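Local atomic coordinates of alpha-galactosidase (Thermus thermophilus, PDB entry 6LCJ), a protein that probably hydrolyses alpha-linked galactose from galactosides and galacto-oligosaccharides, as a family 36 glycoside hydrolase that assembles into a hexamer. Residues S54-V59 with L388-L393; H48-W53 with Q76-F81; A186-E191 with R447-L452. One frame throughout, in Å; residues are numbered along the deposited sequence.

Contact 1 of 3, residues S54-V59 with L388-L393; sequences SLAAWV and LHRLWL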
loop_
_atom_site.group_PDB
_atom_site.type_symbol
_atom_site.label_atom_id
_atom_site.label_comp_id
_atom_site.label_asym_id
_atom_site.label_seq_id
_atom_site.Cartn_x
_atom_site.Cartn_y
_atom_site.Cartn_z
ATOM N N SER E 54 -32.898 2.712 -10.569
ATOM C CA SER E 54 -31.634 3.288 -11.017
ATOM C C SER E 54 -31.794 4.753 -11.426
ATOM O O SER E 54 -32.871 5.203 -11.819
ATOM C CB SER E 54 -31.068 2.485 -12.186
ATOM O OG SER E 54 -30.683 1.196 -11.756
ATOM N N LEU E 55 -30.695 5.495 -11.327
ATOM C CA LEU E 55 -30.706 6.896 -11.712
ATOM C C LEU E 55 -30.827 7.049 -13.224
ATOM O O LEU E 55 -30.064 6.441 -13.989
ATOM C CB LEU E 55 -29.437 7.591 -11.230
ATOM C CG LEU E 55 -29.369 9.042 -11.726
ATOM C CD1 LEU E 55 -30.079 9.984 -10.776
ATOM C CD2 LEU E 55 -27.933 9.492 -11.987
ATOM N N ALA E 56 -31.784 7.867 -13.653
ATOM C CA ALA E 56 -31.847 8.376 -15.013
ATOM C C ALA E 56 -31.815 9.896 -14.939
ATOM O O ALA E 56 -32.700 10.504 -14.320
ATOM C CB ALA E 56 -33.109 7.893 -15.730
ATOM N N ALA E 57 -30.803 10.506 -15.558
ATOM C CA ALA E 57 -30.647 11.955 -15.475
ATOM C C ALA E 57 -29.572 12.404 -16.451
ATOM O O ALA E 57 -28.779 11.594 -16.937
ATOM C CB ALA E 57 -30.282 12.405 -14.055
ATOM N N TRP E 58 -29.552 13.715 -16.718
ATOM C CA TRP E 58 -28.477 14.345 -17.478
ATOM C C TRP E 58 -27.317 14.660 -16.544
ATOM O O TRP E 58 -27.509 15.280 -15.493
ATOM C CB TRP E 58 -28.965 15.632 -18.152
ATOM C CG TRP E 58 -29.888 15.394 -19.321
ATOM C CD1 TRP E 58 -31.260 15.343 -19.299
ATOM C CD2 TRP E 58 -29.502 15.140 -20.679
ATOM N NE1 TRP E 58 -31.745 15.087 -20.563
ATOM C CE2 TRP E 58 -30.691 14.960 -21.427
ATOM C CE3 TRP E 58 -28.268 15.056 -21.336
ATOM C CZ2 TRP E 58 -30.681 14.707 -22.795
ATOM C CZ3 TRP E 58 -28.260 14.797 -22.694
ATOM C CH2 TRP E 58 -29.462 14.628 -23.411
ATOM N N VAL E 59 -26.116 14.226 -16.914
ATOM C CA VAL E 59 -24.934 14.461 -16.097
ATOM C C VAL E 59 -23.858 15.140 -16.941
ATOM O O VAL E 59 -23.930 15.201 -18.170
ATOM C CB VAL E 59 -24.373 13.161 -15.470
ATOM C CG1 VAL E 59 -25.459 12.406 -14.748
ATOM C CG2 VAL E 59 -23.699 12.298 -16.532
ATOM N N LEU E 388 -39.067 11.649 -14.060
ATOM C CA LEU E 388 -39.115 12.742 -15.021
ATOM C C LEU E 388 -38.320 12.445 -16.289
ATOM O O LEU E 388 -38.651 12.968 -17.361
ATOM C CB LEU E 388 -38.604 14.030 -14.376
ATOM C CG LEU E 388 -39.627 14.778 -13.529
ATOM C CD1 LEU E 388 -38.954 15.747 -12.570
ATOM C CD2 LEU E 388 -40.625 15.485 -14.435
ATOM N N HIS E 389 -37.281 11.613 -16.207
ATOM C CA HIS E 389 -36.460 11.327 -17.378
ATOM C C HIS E 389 -36.845 10.027 -18.058
ATOM O O HIS E 389 -36.131 9.570 -18.956
ATOM C CB HIS E 389 -34.980 11.290 -17.011
ATOM C CG HIS E 389 -34.461 12.592 -16.499
ATOM N ND1 HIS E 389 -34.629 12.997 -15.191
ATOM C CD2 HIS E 389 -33.794 13.589 -17.121
ATOM C CE1 HIS E 389 -34.076 14.184 -15.026
ATOM N NE2 HIS E 389 -33.561 14.565 -16.181
ATOM N N ARG E 390 -37.954 9.417 -17.653
ATOM C CA ARG E 390 -38.423 8.199 -18.288
ATOM C C ARG E 390 -39.856 8.318 -18.791
ATOM O O ARG E 390 -40.472 7.294 -19.121
ATOM C CB ARG E 390 -38.272 7.021 -17.318
ATOM C CG ARG E 390 -36.832 6.563 -17.179
ATOM C CD ARG E 390 -36.676 5.506 -16.106
ATOM N NE ARG E 390 -35.400 4.805 -16.212
ATOM C CZ ARG E 390 -34.776 4.253 -15.178
ATOM N NH1 ARG E 390 -35.326 4.324 -13.970
ATOM N NH2 ARG E 390 -33.615 3.624 -15.343
ATOM N N LEU E 391 -40.401 9.540 -18.871
ATOM C CA LEU E 391 -41.799 9.693 -19.264
ATOM C C LEU E 391 -42.026 9.354 -20.732
ATOM O O LEU E 391 -43.147 8.983 -21.091
ATOM C CB LEU E 391 -42.282 11.105 -18.954
ATOM C CG LEU E 391 -42.358 11.441 -17.462
ATOM C CD1 LEU E 391 -42.661 12.893 -17.254
ATOM C CD2 LEU E 391 -43.417 10.581 -16.788
ATOM N N TRP E 392 -40.979 9.415 -21.568
ATOM C CA TRP E 392 -41.081 9.002 -22.965
ATOM C C TRP E 392 -41.511 7.549 -23.110
ATOM O O TRP E 392 -41.956 7.153 -24.187
ATOM C CB TRP E 392 -39.748 9.221 -23.697
ATOM C CG TRP E 392 -38.542 8.740 -22.947
ATOM C CD1 TRP E 392 -37.903 9.377 -21.929
ATOM C CD2 TRP E 392 -37.830 7.507 -23.154
ATOM N NE1 TRP E 392 -36.847 8.617 -21.476
ATOM C CE2 TRP E 392 -36.778 7.469 -22.219
ATOM C CE3 TRP E 392 -37.984 6.436 -24.037
ATOM C CZ2 TRP E 392 -35.890 6.406 -22.142
ATOM C CZ3 TRP E 392 -37.110 5.391 -23.962
ATOM C CH2 TRP E 392 -36.071 5.374 -23.019
ATOM N N LEU E 393 -41.408 6.745 -22.059
ATOM C CA LEU E 393 -41.894 5.372 -22.126
ATOM C C LEU E 393 -43.411 5.252 -22.062
ATOM O O LEU E 393 -43.917 4.128 -22.094
ATOM C CB LEU E 393 -41.281 4.540 -21.003
ATOM C CG LEU E 393 -39.798 4.371 -21.275
ATOM C CD1 LEU E 393 -39.109 3.917 -20.008
ATOM C CD2 LEU E 393 -39.582 3.409 -22.438
#
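The imidazole of H389 lies flat against the backbone of A57, whose CA stands 3.9 Å from the ring centroid and only 6° off the ring normal, a CH-pi contact. At the edge of the same ring, near its plane, comes the indole of W58, with W58 CD1 3.8 Å from H389 CD2. The two rings meet rim to rim, their planes 60° apart, and neither covers the other. A second flat group, the guanidinium of R390, receives the methyl of A56 over one face, A56 CB being 3.9 Å from R390 NE. Alanine suits position 56, where its single methyl lies against the flat face of the guanidinium. With CG anti to the carbonyl carbon (chi1 -63°), the ring of H389 is brought over the strand. Strand 56-59 is an edge strand of the seven-stranded antiparallel sheet in the N-terminal beta domain, and 388-393 is the loop between helix 380-388 and strand 398-400 of the TIM barrel, so the contact joins the two domains. The polar atoms of H389 are held from outside: ND1 bonds to R385 O and NE2 to Y464 OH. An alanine in place of H389 would probably open a gap over A57 CA and leave Y464 OH without this partner. R390 is drawn out straight from CG to NE, and its NH1, bonded to V355 O, also comes 3.4 Å from S54 O. Within the loop, W392 NE1 donates to H389 O at 2.8 Å from above the carbonyl plane, tying the 3-10 segment that begins at L391 back to the histidine's carbonyl.

Contact 2 of 3, residues H48-W53 with Q76-F81; sequences HGWQSW and QADDPF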
loop_
_atom_site.group_PDB
_atom_site.type_symbol
_atom_site.label_atom_id
_atom_site.label_comp_id
_atom_site.label_asym_id
_atom_site.label_seq_id
_atom_site.Cartn_x
_atom_site.Cartn_y
_atom_site.Cartn_z
ATOM N N HIS E 48 -28.830 6.825 -18.587
ATOM C CA HIS E 48 -29.996 5.982 -18.329
ATOM C C HIS E 48 -29.614 4.758 -17.487
ATOM O O HIS E 48 -28.923 3.850 -17.964
ATOM C CB HIS E 48 -30.658 5.535 -19.621
ATOM C CG HIS E 48 -31.950 4.836 -19.366
ATOM N ND1 HIS E 48 -32.139 3.494 -19.619
ATOM C CD2 HIS E 48 -33.086 5.272 -18.769
ATOM C CE1 HIS E 48 -33.352 3.145 -19.229
ATOM N NE2 HIS E 48 -33.949 4.207 -18.711
ATOM N N GLY E 49 -30.095 4.716 -16.249
ATOM C CA GLY E 49 -29.842 3.576 -15.386
ATOM C C GLY E 49 -30.580 2.318 -15.826
ATOM O O GLY E 49 -31.514 2.334 -16.634
ATOM N N TRP E 50 -30.152 1.199 -15.242
ATOM C CA TRP E 50 -30.564 -0.115 -15.728
ATOM C C TRP E 50 -32.008 -0.443 -15.377
ATOM O O TRP E 50 -32.755 -0.946 -16.222
ATOM C CB TRP E 50 -29.653 -1.183 -15.148
ATOM C CG TRP E 50 -29.904 -2.560 -15.679
ATOM C CD1 TRP E 50 -30.172 -2.913 -16.972
ATOM C CD2 TRP E 50 -29.890 -3.772 -14.925
ATOM N NE1 TRP E 50 -30.322 -4.272 -17.067
ATOM C CE2 TRP E 50 -30.146 -4.826 -15.827
ATOM C CE3 TRP E 50 -29.663 -4.074 -13.570
ATOM C CZ2 TRP E 50 -30.196 -6.159 -15.421
ATOM C CZ3 TRP E 50 -29.704 -5.393 -13.164
ATOM C CH2 TRP E 50 -29.968 -6.425 -14.086
ATOM N N GLN E 51 -32.400 -0.233 -14.123
ATOM C CA GLN E 51 -33.676 -0.722 -13.629
ATOM C C GLN E 51 -34.490 0.421 -13.010
ATOM O O GLN E 51 -34.068 1.583 -12.977
ATOM C CB GLN E 51 -33.466 -1.889 -12.639
ATOM C CG GLN E 51 -32.461 -1.628 -11.539
ATOM C CD GLN E 51 -33.016 -1.922 -10.156
ATOM O OE1 GLN E 51 -34.172 -1.601 -9.864
ATOM N NE2 GLN E 51 -32.190 -2.525 -9.289
ATOM N N SER E 52 -35.682 0.063 -12.527
ATOM C CA SER E 52 -36.650 1.028 -11.995
ATOM C C SER E 52 -36.015 2.030 -11.040
ATOM O O SER E 52 -36.158 3.243 -11.217
ATOM C CB SER E 52 -37.772 0.277 -11.283
ATOM O OG SER E 52 -38.583 -0.411 -12.221
ATOM N N TRP E 53 -35.307 1.537 -10.019
ATOM C CA TRP E 53 -34.741 2.397 -8.986
ATOM C C TRP E 53 -33.498 3.140 -9.463
ATOM O O TRP E 53 -33.096 4.122 -8.825
ATOM C CB TRP E 53 -34.423 1.563 -7.728
ATOM C CG TRP E 53 -35.604 0.732 -7.277
ATOM C CD1 TRP E 53 -36.925 1.088 -7.340
ATOM C CD2 TRP E 53 -35.576 -0.593 -6.733
ATOM N NE1 TRP E 53 -37.713 0.076 -6.865
ATOM C CE2 TRP E 53 -36.914 -0.970 -6.485
ATOM C CE3 TRP E 53 -34.553 -1.498 -6.423
ATOM C CZ2 TRP E 53 -37.256 -2.222 -5.942
ATOM C CZ3 TRP E 53 -34.905 -2.755 -5.881
ATOM C CH2 TRP E 53 -36.237 -3.091 -5.644
ATOM N N GLN E 76 -28.651 -4.069 -6.137
ATOM C CA GLN E 76 -30.044 -3.637 -6.159
ATOM C C GLN E 76 -30.205 -2.168 -6.538
ATOM O O GLN E 76 -31.327 -1.658 -6.510
ATOM C CB GLN E 76 -30.713 -3.902 -4.803
ATOM C CG GLN E 76 -30.516 -2.814 -3.771
ATOM C CD GLN E 76 -30.365 -3.391 -2.374
ATOM O OE1 GLN E 76 -29.795 -4.463 -2.213
ATOM N NE2 GLN E 76 -30.869 -2.682 -1.359
ATOM N N ALA E 77 -29.114 -1.485 -6.897
ATOM C CA ALA E 77 -29.128 -0.087 -7.303
ATOM C C ALA E 77 -29.090 0.086 -8.819
ATOM O O ALA E 77 -29.784 0.954 -9.361
ATOM C CB ALA E 77 -27.948 0.662 -6.670
ATOM N N ASP E 78 -28.311 -0.732 -9.523
ATOM C CA ASP E 78 -28.126 -0.545 -10.955
ATOM C C ASP E 78 -27.475 -1.805 -11.519
ATOM O O ASP E 78 -27.183 -2.760 -10.793
ATOM C CB ASP E 78 -27.279 0.710 -11.222
ATOM C CG ASP E 78 -27.643 1.425 -12.524
ATOM O OD1 ASP E 78 -28.009 0.751 -13.516
ATOM O OD2 ASP E 78 -27.532 2.675 -12.558
ATOM N N ASP E 79 -27.271 -1.804 -12.827
ATOM C CA ASP E 79 -26.365 -2.737 -13.478
ATOM C C ASP E 79 -24.996 -2.640 -12.808
ATOM O O ASP E 79 -24.368 -1.570 -12.861
ATOM C CB ASP E 79 -26.284 -2.385 -14.968
ATOM C CG ASP E 79 -25.425 -3.344 -15.786
ATOM O OD1 ASP E 79 -24.496 -3.998 -15.249
ATOM O OD2 ASP E 79 -25.677 -3.408 -17.008
ATOM N N PRO E 80 -24.501 -3.710 -12.170
ATOM C CA PRO E 80 -23.218 -3.607 -11.447
ATOM C C PRO E 80 -22.070 -3.088 -12.292
ATOM O O PRO E 80 -21.210 -2.371 -11.766
ATOM C CB PRO E 80 -22.971 -5.042 -10.971
ATOM C CG PRO E 80 -24.338 -5.642 -10.871
ATOM C CD PRO E 80 -25.120 -5.040 -12.017
ATOM N N PHE E 81 -22.044 -3.395 -13.590
ATOM C CA PHE E 81 -21.014 -2.833 -14.460
ATOM C C PHE E 81 -21.052 -1.311 -14.440
ATOM O O PHE E 81 -20.020 -0.654 -14.261
ATOM C CB PHE E 81 -21.185 -3.354 -15.885
ATOM C CG PHE E 81 -20.197 -2.778 -16.859
ATOM C CD1 PHE E 81 -20.454 -1.569 -17.501
ATOM C CD2 PHE E 81 -19.010 -3.443 -17.141
ATOM C CE1 PHE E 81 -19.545 -1.021 -18.393
ATOM C CE2 PHE E 81 -18.098 -2.910 -18.039
ATOM C CZ PHE E 81 -18.368 -1.691 -18.663
HETATM O O HOH W 1 -30.116 -3.668 -9.870
#
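W50 carries much of this contact, and its side chain runs across that of D79 at about a right angle. Its CB starts 3.6 Å from D79 CB and lies 3.0 Å from D78 OD1. With CG anti to the backbone N (chi1 -175°), the indole then passes over D79: W50 CG is 3.7 Å from D79 CB, which sits over one face toward the rim, and further along W50 CE3 comes 3.4 Å from D79 N. On the pyrrole side, W50 NE1 reaches beyond both segments to E317 OE2. Beside W50 CB, D78 OD1 is gripped twice. W50 N donates to it at 2.8 Å on the syn side, though 35° out of the carboxylate plane. D79 N donates to the same D78 OD1 at 2.7 Å from the anti side. An aspartate fits here because its short arm can collect both backbone N-H groups while its OD2 makes a salt bridge with R47. D79 is an N-cap, its OD1 accepting from F81 N at 3.0 Å, and its OD2 pairs with R114. At the other end of the contact W53 offers its edge, in plane, to Q76 O, which lies 3.2 Å from W53 CE3, while Q51 OE1 lies over a face of the same indole. W53 also reaches D304 and F305, just past barrel strand 298-303. The 48-53 loop of the beta domain thus lies by the C-terminal ends of the barrel strands, where TIM-barrel enzymes carry their active sites, a placement consistent with the walls of a family 36 substrate pocket.

Contact 3 of 3, residues A186-E191 with R447-L452; sequences AAFSFE and RLEAFL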
loop_
_atom_site.group_PDB
_atom_site.type_symbol
_atom_site.label_atom_id
_atom_site.label_comp_id
_atom_site.label_asym_id
_atom_site.label_seq_id
_atom_site.Cartn_x
_atom_site.Cartn_y
_atom_site.Cartn_z
ATOM N N ALA E 186 -63.187 1.227 0.207
ATOM C CA ALA E 186 -64.224 0.907 -0.770
ATOM C C ALA E 186 -65.157 2.085 -1.046
ATOM O O ALA E 186 -65.817 2.113 -2.092
ATOM C CB ALA E 186 -65.021 -0.308 -0.296
ATOM N N ALA E 187 -65.208 3.071 -0.149
ATOM C CA ALA E 187 -66.017 4.261 -0.394
ATOM C C ALA E 187 -65.435 5.164 -1.480
ATOM O O ALA E 187 -66.150 6.031 -1.984
ATOM C CB ALA E 187 -66.177 5.051 0.904
ATOM N N PHE E 188 -64.171 4.987 -1.856
ATOM C CA PHE E 188 -63.505 5.861 -2.816
ATOM C C PHE E 188 -63.486 5.226 -4.201
ATOM O O PHE E 188 -63.673 4.024 -4.363
ATOM C CB PHE E 188 -62.074 6.172 -2.351
ATOM C CG PHE E 188 -62.009 7.067 -1.143
ATOM C CD1 PHE E 188 -62.188 6.547 0.135
ATOM C CD2 PHE E 188 -61.794 8.434 -1.287
ATOM C CE1 PHE E 188 -62.133 7.374 1.242
ATOM C CE2 PHE E 188 -61.743 9.279 -0.177
ATOM C CZ PHE E 188 -61.910 8.755 1.085
ATOM N N SER E 189 -63.204 6.045 -5.210
ATOM C CA SER E 189 -63.220 5.559 -6.588
ATOM C C SER E 189 -61.950 4.797 -6.954
ATOM O O SER E 189 -61.294 5.129 -7.943
ATOM C CB SER E 189 -63.404 6.726 -7.554
ATOM O OG SER E 189 -64.714 7.245 -7.496
ATOM N N PHE E 190 -61.585 3.787 -6.173
ATOM C CA PHE E 190 -60.475 2.911 -6.527
ATOM C C PHE E 190 -60.990 1.744 -7.361
ATOM O O PHE E 190 -62.176 1.413 -7.347
ATOM C CB PHE E 190 -59.769 2.371 -5.279
ATOM C CG PHE E 190 -58.954 3.393 -4.556
ATOM C CD1 PHE E 190 -57.746 3.832 -5.083
ATOM C CD2 PHE E 190 -59.392 3.921 -3.340
ATOM C CE1 PHE E 190 -56.974 4.793 -4.398
ATOM C CE2 PHE E 190 -58.637 4.881 -2.656
ATOM C CZ PHE E 190 -57.427 5.319 -3.185
ATOM N N GLU E 191 -60.073 1.109 -8.084
ATOM C CA GLU E 191 -60.382 -0.098 -8.838
ATOM C C GLU E 191 -59.629 -1.330 -8.361
ATOM O O GLU E 191 -60.059 -2.442 -8.672
ATOM C CB GLU E 191 -60.091 0.113 -10.331
ATOM C CG GLU E 191 -60.211 1.571 -10.743
ATOM C CD GLU E 191 -60.090 1.779 -12.230
ATOM O OE1 GLU E 191 -59.060 2.327 -12.684
ATOM O OE2 GLU E 191 -61.034 1.404 -12.951
ATOM N N ARG E 447 -59.833 15.887 -1.381
ATOM C CA ARG E 447 -58.811 15.997 -2.412
ATOM C C ARG E 447 -58.527 14.650 -3.053
ATOM O O ARG E 447 -58.370 14.571 -4.274
ATOM C CB ARG E 447 -57.546 16.609 -1.838
ATOM C CG ARG E 447 -57.573 18.103 -1.982
ATOM C CD ARG E 447 -56.473 18.755 -1.234
ATOM N NE ARG E 447 -55.181 18.533 -1.858
ATOM C CZ ARG E 447 -54.175 17.913 -1.261
ATOM N NH1 ARG E 447 -54.325 17.453 -0.018
ATOM N NH2 ARG E 447 -53.025 17.754 -1.907
ATOM N N LEU E 448 -58.479 13.580 -2.247
ATOM C CA LEU E 448 -58.227 12.250 -2.791
ATOM C C LEU E 448 -59.330 11.828 -3.759
ATOM O O LEU E 448 -59.046 11.324 -4.853
ATOM C CB LEU E 448 -58.084 11.230 -1.659
ATOM C CG LEU E 448 -58.032 9.746 -2.088
ATOM C CD1 LEU E 448 -56.838 9.450 -3.047
ATOM C CD2 LEU E 448 -58.040 8.792 -0.885
ATOM N N GLU E 449 -60.594 12.047 -3.396
ATOM C CA GLU E 449 -61.677 11.670 -4.299
ATOM C C GLU E 449 -61.655 12.486 -5.591
ATOM O O GLU E 449 -61.853 11.934 -6.676
ATOM C CB GLU E 449 -63.031 11.801 -3.601
ATOM C CG GLU E 449 -64.196 11.211 -4.407
ATOM C CD GLU E 449 -63.959 9.769 -4.937
ATOM O OE1 GLU E 449 -63.135 9.000 -4.376
ATOM O OE2 GLU E 449 -64.623 9.395 -5.927
ATOM N N ALA E 450 -61.429 13.798 -5.507
ATOM C CA ALA E 450 -61.337 14.566 -6.743
ATOM C C ALA E 450 -60.155 14.110 -7.596
ATOM O O ALA E 450 -60.222 14.148 -8.830
ATOM C CB ALA E 450 -61.247 16.060 -6.437
ATOM N N PHE E 451 -59.077 13.654 -6.960
ATOM C CA PHE E 451 -57.931 13.126 -7.700
ATOM C C PHE E 451 -58.318 11.869 -8.481
ATOM O O PHE E 451 -58.037 11.754 -9.680
ATOM C CB PHE E 451 -56.794 12.856 -6.709
ATOM C CG PHE E 451 -55.625 12.076 -7.270
ATOM C CD1 PHE E 451 -54.701 12.685 -8.120
ATOM C CD2 PHE E 451 -55.412 10.751 -6.887
ATOM C CE1 PHE E 451 -53.606 11.987 -8.602
ATOM C CE2 PHE E 451 -54.306 10.039 -7.357
ATOM C CZ PHE E 451 -53.405 10.660 -8.223
ATOM N N LEU E 452 -58.998 10.932 -7.814
ATOM C CA LEU E 452 -59.410 9.691 -8.457
ATOM C C LEU E 452 -60.475 9.926 -9.520
ATOM O O LEU E 452 -60.410 9.340 -10.605
ATOM C CB LEU E 452 -59.930 8.715 -7.407
ATOM C CG LEU E 452 -58.858 8.242 -6.430
ATOM C CD1 LEU E 452 -59.459 7.543 -5.223
ATOM C CD2 LEU E 452 -57.894 7.333 -7.153
#
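The carboxylate of E449 grips S189 with both oxygens. S189 OG donates to E449 OE2 at 2.7 Å, and S189 N donates to E449 OE1 at 3.1 Å and nearly straight (161°); each oxygen uses its syn lone pair, so the pair of bonds fixes the rotation of the carboxylate. The bend of the glutamate at chi2 (50°) turns its end from the helix toward the loop. Serine suits the place: its hydroxyl and its own N-H face the same way, at the centre of an inverse gamma turn. Alongside these two bonds the contact is apolar. L448 CD2 lies over the F188 ring, 4.1 Å from its centroid, while L452 CD1 stands almost over the centre of the F190 ring at 3.7 Å, each a CH-pi contact. F190 also meets W163 edge-to-face, continuing the packing inward. Branched leucines one turn apart on the helix thus offer a methyl to each phenyl ring. The loop leads from helix 175-185 into strand 192-195, and helix 442-453 follows strand 431-433, so the arrangement belongs to a TIM barrel near its closure, where the last helix packs on the loop entering the second strand.

Contacts 1 and 2 are neighbours, their centres about 12 Å apart, whereas contact 3 lies about 29 Å from contact 1 and 34 Å from contact 2, centre to centre. The first two share the run 48-59, between strands 44-48 and 56-59, and touch through S54 OG, 2.6 Å from A77 O, and R390 NH2, 2.8 Å from G49 O. Contact 2 opens at 48 and contact 1 at 54, before contact 2 closes at 76-81, so the two cross; contact 3 opens later and crosses contact 1. Contact 1 joins the N-terminal domain to the barrel, contact 2 braces two N-terminal loops that lie against it, and contact 3 joins parts of the barrel far apart in sequence.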